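Local coordinates for 6-aminohexanoate-cyclic-dimer hydrolase (Arthrobacter sp., PDB 3A2Q), which hydrolyses the cyclic dimer of 6-aminohexanoate, a by-product of nylon-6 manufacture, to the linear dimer, at residues Ala302-Ile315 with Phe359-Val373. The protein carries 1 engineered substitution. Sequence-based numbering, arbitrary orientation.
Sequences ALGDRSFLKDYSTI and FAACVDELRYYAGKV
Tyr369 OH donates to Ala302 O at 2.8 Å, from above the carbonyl plane, while Asp305 N reaches the same oxygen from the opposite face, so two bonds grip it. With CG anti to the backbone N (chi1 -175°), the Tyr369 ring stretches over to the turn ahead of helix 308-315; Phe308 CD2 lies over the centre of one face, the two planes 31° apart in an oblique pair, and Phe308 CE2 comes to 3.4 Å from Tyr369 CZ. A phenylalanine in place of Tyr369 lacks the hydroxyl and would probably cost Ala302 O one of these two donors, the polar tie between helix and turn lost. Among charged groups, Lys372 NZ forms a salt bridge with Asp305 OD2 (3.3 Å), its hydrogen bond weak, whereas Asp305 OD1 closes an Asx turn onto Ser307 N. A water donates to both Asp311 OD2 and Glu365 OE1, 4.4 Å apart, probably easing their repulsion. The apolar end is a knob into a hole: Ile315 sits among Phe359, Cys362, Val363 and Leu366, its CD1 3.7 Å from Leu366 CD1. Cys362 SG lies against Thr314 CB (3.7 Å). Helices 308-315 and 359-373 cross at 136°, axes 8.6 Å apart, a helical pair of the amidase fold beside the ligand pocket: Tyr312 and Ile315 touch its Val206, and the Tyr312 side chain lies about 5 Å from a bound 6-aminohexanoic acid.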
loop_
_atom_site.group_PDB
_atom_site.type_symbol
_atom_site.label_atom_id
_atom_site.label_comp_id
_atom_site.label_asym_id
_atom_site.label_seq_id
_atom_site.Cartn_x
_atom_site.Cartn_y
_atom_site.Cartn_z
ATOM N N ALA A 302 0.209 23.183 -5.636
ATOM C CA ALA A 302 -0.101 22.807 -4.261
ATOM C C ALA A 302 0.966 21.872 -3.710
ATOM O O ALA A 302 1.181 21.812 -2.500
ATOM C CB ALA A 302 -1.463 22.132 -4.196
ATOM N N LEU A 303 1.635 21.138 -4.593
ATOM C CA LEU A 303 2.673 20.215 -4.149
ATOM C C LEU A 303 3.873 20.941 -3.549
ATOM O O LEU A 303 4.709 20.324 -2.888
ATOM C CB LEU A 303 3.120 19.302 -5.307
ATOM C CG LEU A 303 2.050 18.320 -5.817
ATOM C CD1 LEU A 303 2.670 17.347 -6.807
ATOM C CD2 LEU A 303 1.448 17.553 -4.651
ATOM N N GLY A 304 3.949 22.254 -3.764
ATOM C CA GLY A 304 5.052 23.026 -3.217
ATOM C C GLY A 304 4.811 23.380 -1.763
ATOM O O GLY A 304 5.644 24.009 -1.109
ATOM N N ASP A 305 3.662 22.956 -1.248
ATOM C CA ASP A 305 3.280 23.241 0.128
ATOM C C ASP A 305 2.965 21.953 0.881
ATOM O O ASP A 305 2.252 21.080 0.377
ATOM C CB ASP A 305 2.065 24.185 0.116
ATOM C CG ASP A 305 1.462 24.405 1.493
ATOM O OD1 ASP A 305 2.213 24.685 2.451
ATOM O OD2 ASP A 305 0.223 24.312 1.611
ATOM N N ARG A 306 3.525 21.811 2.076
ATOM C CA ARG A 306 3.248 20.626 2.873
ATOM C C ARG A 306 2.779 21.056 4.259
ATOM O O ARG A 306 2.894 20.309 5.227
ATOM C CB ARG A 306 4.481 19.720 2.981
ATOM C CG ARG A 306 4.114 18.244 3.128
ATOM C CD ARG A 306 5.304 17.354 3.394
ATOM N NE ARG A 306 6.308 17.430 2.335
ATOM C CZ ARG A 306 7.522 17.950 2.491
ATOM N NH1 ARG A 306 7.888 18.442 3.667
ATOM N NH2 ARG A 306 8.372 17.974 1.471
ATOM N N SER A 307 2.236 22.268 4.339
ATOM C CA SER A 307 1.729 22.809 5.600
ATOM C C SER A 307 0.668 21.896 6.200
ATOM O O SER A 307 0.553 21.767 7.418
ATOM C CB SER A 307 1.119 24.194 5.374
ATOM O OG SER A 307 2.102 25.116 4.948
ATOM N N PHE A 308 -0.105 21.263 5.328
ATOM C CA PHE A 308 -1.178 20.368 5.739
ATOM C C PHE A 308 -0.708 19.208 6.610
ATOM O O PHE A 308 -1.482 18.677 7.412
ATOM C CB PHE A 308 -1.870 19.798 4.496
ATOM C CG PHE A 308 -1.036 18.790 3.746
ATOM C CD1 PHE A 308 -1.026 17.453 4.131
ATOM C CD2 PHE A 308 -0.245 19.183 2.672
ATOM C CE1 PHE A 308 -0.237 16.518 3.457
ATOM C CE2 PHE A 308 0.546 18.258 1.990
ATOM C CZ PHE A 308 0.550 16.923 2.383
ATOM N N LEU A 309 0.550 18.803 6.449
ATOM C CA LEU A 309 1.058 17.674 7.213
ATOM C C LEU A 309 0.955 17.888 8.718
ATOM O O LEU A 309 0.802 16.928 9.477
ATOM C CB LEU A 309 2.506 17.359 6.822
ATOM C CG LEU A 309 2.967 15.932 7.156
ATOM C CD1 LEU A 309 2.057 14.915 6.468
ATOM C CD2 LEU A 309 4.401 15.736 6.705
ATOM N N LYS A 310 1.033 19.143 9.153
ATOM C CA LYS A 310 0.932 19.438 10.580
ATOM C C LYS A 310 -0.472 19.067 11.054
ATOM O O LYS A 310 -0.644 18.427 12.095
ATOM C CB LYS A 310 1.191 20.923 10.843
ATOM C CG LYS A 310 1.199 21.284 12.315
ATOM C CD LYS A 310 1.327 22.783 12.519
ATOM C CE LYS A 310 1.305 23.137 13.999
ATOM N NZ LYS A 310 0.057 22.674 14.659
ATOM N N ASP A 311 -1.467 19.468 10.268
ATOM C CA ASP A 311 -2.867 19.186 10.569
ATOM C C ASP A 311 -3.136 17.691 10.492
ATOM O O ASP A 311 -3.889 17.146 11.289
ATOM C CB ASP A 311 -3.778 19.907 9.575
ATOM C CG ASP A 311 -3.609 21.408 9.614
ATOM O OD1 ASP A 311 -3.907 22.016 10.665
ATOM O OD2 ASP A 311 -3.175 21.980 8.592
ATOM N N TYR A 312 -2.518 17.030 9.520
ATOM C CA TYR A 312 -2.692 15.600 9.349
ATOM C C TYR A 312 -2.127 14.856 10.562
ATOM O O TYR A 312 -2.710 13.882 11.042
ATOM C CB TYR A 312 -1.986 15.152 8.068
ATOM C CG TYR A 312 -2.232 13.712 7.689
ATOM C CD1 TYR A 312 -3.530 13.206 7.591
ATOM C CD2 TYR A 312 -1.170 12.858 7.409
ATOM C CE1 TYR A 312 -3.759 11.882 7.224
ATOM C CE2 TYR A 312 -1.388 11.535 7.038
ATOM C CZ TYR A 312 -2.681 11.054 6.949
ATOM O OH TYR A 312 -2.890 9.742 6.600
ATOM N N SER A 313 -0.987 15.327 11.056
ATOM C CA SER A 313 -0.334 14.713 12.207
ATOM C C SER A 313 -1.243 14.743 13.433
ATOM O O SER A 313 -1.311 13.774 14.186
ATOM C CB SER A 313 0.976 15.448 12.522
ATOM O OG SER A 313 1.719 14.752 13.510
ATOM N N THR A 314 -1.930 15.862 13.630
ATOM C CA THR A 314 -2.834 16.008 14.766
ATOM C C THR A 314 -3.964 14.986 14.679
ATOM O O THR A 314 -4.338 14.373 15.676
ATOM C CB THR A 314 -3.419 17.428 14.817
ATOM O OG1 THR A 314 -2.351 18.363 15.022
ATOM C CG2 THR A 314 -4.441 17.553 15.951
ATOM N N ILE A 315 -4.496 14.794 13.476
ATOM C CA ILE A 315 -5.561 13.824 13.282
ATOM C C ILE A 315 -5.010 12.432 13.566
ATOM O O ILE A 315 -5.683 11.602 14.181
ATOM C CB ILE A 315 -6.107 13.890 11.845
ATOM C CG1 ILE A 315 -6.824 15.222 11.635
ATOM C CG2 ILE A 315 -7.036 12.710 11.585
ATOM C CD1 ILE A 315 -7.241 15.487 10.201
ATOM N N PHE A 359 -9.703 19.458 16.109
ATOM C CA PHE A 359 -9.801 18.275 15.254
ATOM C C PHE A 359 -10.608 18.613 14.003
ATOM O O PHE A 359 -10.211 18.283 12.885
ATOM C CB PHE A 359 -10.489 17.128 15.999
ATOM C CG PHE A 359 -10.525 15.838 15.226
ATOM C CD1 PHE A 359 -9.448 14.958 15.264
ATOM C CD2 PHE A 359 -11.631 15.508 14.450
ATOM C CE1 PHE A 359 -9.473 13.767 14.544
ATOM C CE2 PHE A 359 -11.665 14.317 13.721
ATOM C CZ PHE A 359 -10.588 13.447 13.768
ATOM N N ALA A 360 -11.746 19.273 14.201
ATOM C CA ALA A 360 -12.598 19.660 13.082
ATOM C C ALA A 360 -11.856 20.584 12.123
ATOM O O ALA A 360 -11.990 20.462 10.907
ATOM C CB ALA A 360 -13.858 20.346 13.592
ATOM N N ALA A 361 -11.075 21.512 12.668
ATOM C CA ALA A 361 -10.321 22.444 11.833
ATOM C C ALA A 361 -9.266 21.717 10.998
ATOM O O ALA A 361 -9.048 22.053 9.832
ATOM C CB ALA A 361 -9.656 23.511 12.705
ATOM N N CYS A 362 -8.615 20.724 11.597
ATOM C CA CYS A 362 -7.591 19.958 10.898
ATOM C C CYS A 362 -8.195 19.225 9.704
ATOM O O CYS A 362 -7.598 19.173 8.628
ATOM C CB CYS A 362 -6.934 18.951 11.843
ATOM S SG CYS A 362 -5.834 19.690 13.076
ATOM N N VAL A 363 -9.377 18.652 9.894
ATOM C CA VAL A 363 -10.035 17.943 8.804
ATOM C C VAL A 363 -10.354 18.927 7.684
ATOM O O VAL A 363 -10.174 18.617 6.503
ATOM C CB VAL A 363 -11.331 17.247 9.281
ATOM C CG1 VAL A 363 -12.082 16.659 8.087
ATOM C CG2 VAL A 363 -10.991 16.150 10.274
ATOM N N ASP A 364 -10.825 20.116 8.041
ATOM C CA ASP A 364 -11.129 21.120 7.025
ATOM C C ASP A 364 -9.875 21.474 6.234
ATOM O O ASP A 364 -9.937 21.686 5.025
ATOM C CB ASP A 364 -11.691 22.396 7.657
ATOM C CG ASP A 364 -13.165 22.286 7.997
ATOM O OD1 ASP A 364 -13.786 21.257 7.657
ATOM O OD2 ASP A 364 -13.700 23.241 8.599
ATOM N N GLU A 365 -8.738 21.553 6.919
ATOM C CA GLU A 365 -7.482 21.884 6.247
ATOM C C GLU A 365 -7.145 20.839 5.187
ATOM O O GLU A 365 -6.590 21.166 4.140
ATOM C CB GLU A 365 -6.333 21.990 7.259
ATOM C CG GLU A 365 -6.334 23.296 8.053
ATOM C CD GLU A 365 -6.468 24.524 7.162
ATOM O OE1 GLU A 365 -5.653 24.684 6.230
ATOM O OE2 GLU A 365 -7.390 25.333 7.389
ATOM N N LEU A 366 -7.481 19.584 5.463
ATOM C CA LEU A 366 -7.218 18.521 4.504
ATOM C C LEU A 366 -8.109 18.703 3.276
ATOM O O LEU A 366 -7.645 18.559 2.143
ATOM C CB LEU A 366 -7.477 17.144 5.126
ATOM C CG LEU A 366 -6.628 16.726 6.332
ATOM C CD1 LEU A 366 -6.829 15.242 6.577
ATOM C CD2 LEU A 366 -5.161 17.017 6.081
ATOM N N ARG A 367 -9.382 19.023 3.498
ATOM C CA ARG A 367 -10.307 19.207 2.383
ATOM C C ARG A 367 -9.853 20.379 1.521
ATOM O O ARG A 367 -9.898 20.312 0.299
ATOM C CB ARG A 367 -11.741 19.461 2.881
ATOM C CG ARG A 367 -12.272 18.440 3.881
ATOM C CD ARG A 367 -11.957 17.000 3.486
ATOM N NE ARG A 367 -12.584 16.060 4.410
ATOM C CZ ARG A 367 -12.101 14.858 4.715
ATOM N NH1 ARG A 367 -10.966 14.433 4.169
ATOM N NH2 ARG A 367 -12.757 14.082 5.567
ATOM N N TYR A 368 -9.412 21.459 2.160
ATOM C CA TYR A 368 -8.965 22.618 1.403
ATOM C C TYR A 368 -7.738 22.288 0.569
ATOM O O TYR A 368 -7.650 22.689 -0.587
ATOM C CB TYR A 368 -8.683 23.802 2.336
ATOM C CG TYR A 368 -9.905 24.672 2.575
ATOM C CD1 TYR A 368 -10.598 25.235 1.503
ATOM C CD2 TYR A 368 -10.378 24.926 3.867
ATOM C CE1 TYR A 368 -11.731 26.026 1.703
ATOM C CE2 TYR A 368 -11.515 25.721 4.080
ATOM C CZ TYR A 368 -12.185 26.265 2.989
ATOM O OH TYR A 368 -13.311 27.040 3.170
ATOM N N TYR A 369 -6.799 21.542 1.143
ATOM C CA TYR A 369 -5.596 21.178 0.406
ATOM C C TYR A 369 -5.972 20.277 -0.766
ATOM O O TYR A 369 -5.471 20.449 -1.879
ATOM C CB TYR A 369 -4.606 20.458 1.316
ATOM C CG TYR A 369 -3.294 20.180 0.630
ATOM C CD1 TYR A 369 -2.384 21.209 0.376
ATOM C CD2 TYR A 369 -2.978 18.896 0.195
ATOM C CE1 TYR A 369 -1.186 20.960 -0.301
ATOM C CE2 TYR A 369 -1.787 18.635 -0.480
ATOM C CZ TYR A 369 -0.897 19.669 -0.725
ATOM O OH TYR A 369 0.278 19.398 -1.393
ATOM N N ALA A 370 -6.859 19.319 -0.515
ATOM C CA ALA A 370 -7.312 18.406 -1.560
ATOM C C ALA A 370 -7.801 19.227 -2.747
ATOM O O ALA A 370 -7.488 18.929 -3.896
ATOM C CB ALA A 370 -8.441 17.528 -1.036
ATOM N N GLY A 371 -8.576 20.266 -2.461
ATOM C CA GLY A 371 -9.087 21.106 -3.526
ATOM C C GLY A 371 -7.980 21.761 -4.332
ATOM O O GLY A 371 -8.033 21.778 -5.562
ATOM N N LYS A 372 -6.975 22.301 -3.647
ATOM C CA LYS A 372 -5.873 22.958 -4.341
ATOM C C LYS A 372 -5.181 21.977 -5.273
ATOM O O LYS A 372 -4.846 22.317 -6.408
ATOM C CB LYS A 372 -4.858 23.533 -3.345
ATOM C CG LYS A 372 -5.409 24.631 -2.437
ATOM C CD LYS A 372 -4.289 25.406 -1.740
ATOM C CE LYS A 372 -3.358 24.490 -0.955
ATOM N NZ LYS A 372 -2.158 25.214 -0.441
ATOM N N VAL A 373 -4.979 20.752 -4.797
ATOM C CA VAL A 373 -4.328 19.734 -5.605
ATOM C C VAL A 373 -5.159 19.358 -6.831
ATOM O O VAL A 373 -4.667 19.385 -7.956
ATOM C CB VAL A 373 -4.072 18.445 -4.794
ATOM C CG1 VAL A 373 -3.574 17.360 -5.724
ATOM C CG2 VAL A 373 -3.051 18.704 -3.685
HETATM O O HOH W 1 -2.360 22.822 -7.234
HETATM O O HOH W 2 -2.722 23.842 6.680
#